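Local coordinates for putative aspartyl-tRNA synthetase (Leishmania major, PDB 6OD8), which probably catalyses the ATP-dependent attachment of L-aspartate to tRNA(Asp), releasing AMP and diphosphate, as a class-II aminoacyl-tRNA synthetase, at residues E310-D315 / G529-V534. Numbering follows the deposited sequence.
With EDO (1,2-ethanediol), chain D.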
# COMPACT_ATOMS: atom_id res chain seq x y z
N GLU A 310 7.04 14.46 -6.07
CA GLU A 310 6.51 13.12 -5.99
C GLU A 310 6.18 12.87 -4.53
O GLU A 310 7.02 13.14 -3.66
CB GLU A 310 7.53 12.07 -6.50
CG GLU A 310 7.05 10.66 -6.19
CD GLU A 310 7.92 9.55 -6.81
OE1 GLU A 310 8.93 9.85 -7.48
OE2 GLU A 310 7.57 8.37 -6.62
N PHE A 311 4.99 12.36 -4.26
CA PHE A 311 4.72 11.94 -2.89
C PHE A 311 3.76 10.76 -2.92
O PHE A 311 3.66 10.05 -3.93
CB PHE A 311 4.26 13.13 -2.02
CG PHE A 311 3.06 13.86 -2.54
CD1 PHE A 311 1.82 13.71 -1.92
CD2 PHE A 311 3.16 14.73 -3.63
CE1 PHE A 311 0.69 14.41 -2.37
CE2 PHE A 311 2.04 15.42 -4.10
CZ PHE A 311 0.81 15.26 -3.46
N VAL A 312 3.10 10.50 -1.81
CA VAL A 312 2.27 9.31 -1.65
C VAL A 312 0.87 9.75 -1.28
O VAL A 312 0.68 10.51 -0.32
CB VAL A 312 2.82 8.35 -0.57
CG1 VAL A 312 1.82 7.19 -0.37
CG2 VAL A 312 4.24 7.84 -0.93
N GLY A 313 -0.11 9.28 -2.05
CA GLY A 313 -1.50 9.59 -1.81
C GLY A 313 -2.23 8.43 -1.15
O GLY A 313 -2.05 7.27 -1.54
N LEU A 314 -3.04 8.76 -0.16
CA LEU A 314 -3.95 7.83 0.49
C LEU A 314 -5.34 8.21 -0.01
O LEU A 314 -5.85 9.29 0.34
CB LEU A 314 -3.84 7.95 2.01
CG LEU A 314 -2.45 8.02 2.64
CD1 LEU A 314 -2.52 8.21 4.16
CD2 LEU A 314 -1.69 6.68 2.34
N ASP A 315 -5.93 7.39 -0.89
CA ASP A 315 -7.11 7.81 -1.62
C ASP A 315 -8.27 6.88 -1.30
O ASP A 315 -8.07 5.68 -1.09
CB ASP A 315 -6.84 7.82 -3.14
CG ASP A 315 -6.31 9.13 -3.62
OD1 ASP A 315 -5.07 9.30 -3.65
OD2 ASP A 315 -7.16 10.01 -3.94
N GLY A 529 -2.46 13.47 1.51
CA GLY A 529 -1.02 13.31 1.34
C GLY A 529 -0.33 12.67 2.54
O GLY A 529 -0.45 13.17 3.67
N LEU A 530 0.39 11.57 2.33
CA LEU A 530 0.94 10.82 3.46
C LEU A 530 2.03 11.62 4.18
O LEU A 530 2.00 11.77 5.41
CB LEU A 530 1.49 9.47 2.98
CG LEU A 530 2.38 8.73 4.00
CD1 LEU A 530 1.55 8.29 5.16
CD2 LEU A 530 3.07 7.53 3.32
N GLU A 531 3.03 12.09 3.43
CA GLU A 531 4.10 12.89 4.02
C GLU A 531 3.54 14.14 4.69
O GLU A 531 4.00 14.53 5.77
CB GLU A 531 5.11 13.27 2.94
CG GLU A 531 5.72 12.05 2.23
CD GLU A 531 4.92 11.60 1.00
OE1 GLU A 531 3.72 11.94 0.86
OE2 GLU A 531 5.54 10.92 0.16
N ARG A 532 2.54 14.79 4.07
CA ARG A 532 1.99 16.01 4.68
C ARG A 532 1.23 15.70 5.97
O ARG A 532 1.29 16.47 6.93
CB ARG A 532 1.07 16.75 3.70
CG ARG A 532 1.81 17.58 2.68
CD ARG A 532 2.34 18.86 3.30
NE ARG A 532 1.33 19.92 3.34
CZ ARG A 532 1.41 21.01 4.10
NH1 ARG A 532 2.45 21.20 4.90
NH2 ARG A 532 0.44 21.91 4.06
N VAL A 533 0.51 14.59 6.03
CA VAL A 533 -0.18 14.30 7.28
C VAL A 533 0.83 14.01 8.39
O VAL A 533 0.66 14.49 9.51
CB VAL A 533 -1.23 13.18 7.08
CG1 VAL A 533 -0.64 11.79 7.14
CG2 VAL A 533 -2.35 13.35 8.11
N VAL A 534 1.93 13.31 8.09
CA VAL A 534 2.96 13.08 9.12
C VAL A 534 3.58 14.40 9.53
O VAL A 534 3.78 14.67 10.72
CB VAL A 534 4.04 12.08 8.62
CG1 VAL A 534 5.22 12.01 9.63
CG2 VAL A 534 3.45 10.71 8.41
C1 EDO D . -4.09 12.77 -2.22
O1 EDO D . -4.12 14.11 -2.74
C2 EDO D . -3.38 11.94 -3.26
O2 EDO D . -4.22 11.73 -4.38
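In the class-II synthetase catalytic domain, the motif 2 strand carrying Phe-311 and Val-312 meets the start of the motif 3 helix at Leu-530 and Glu-531. Gly-529 ends strand 523-529, forms a non-hydrogen-bonded antiparallel pair with Gly-313, and is the N-cap of the helix. Leu-530 N donates to Val-312 O at 2.9 Å, nearly straight at 173°, so sheet pairing carries over into the first turn. One residue on, the long Glu-531 side chain, bent at chi2 (89°), turns its carboxylate back to accept the buried amide that a strand carbonyl would otherwise take: OE1 receives Val-312 N at 3.1 Å through its syn lone pair. The same OE1 lies 3.2 Å from Phe-311 CB and near the plane of the phenyl ring, at its edge. Strands 310-319 and 523-529 are neighbours in the antiparallel core sheet of the class-II fold, with helix 215-237 packed on Leu-530. Branched Val-312, Leu-314 and Leu-530 form the apolar part: Val-312 CG1 lies 3.9 Å from Leu-530 CD2, the two side by side. His-244 of the second subunit also packs on Val-312 and Leu-530. An ethanediol, probably from the crystallisation liquor, sits with C2 3.3 Å from Gly-313 CA.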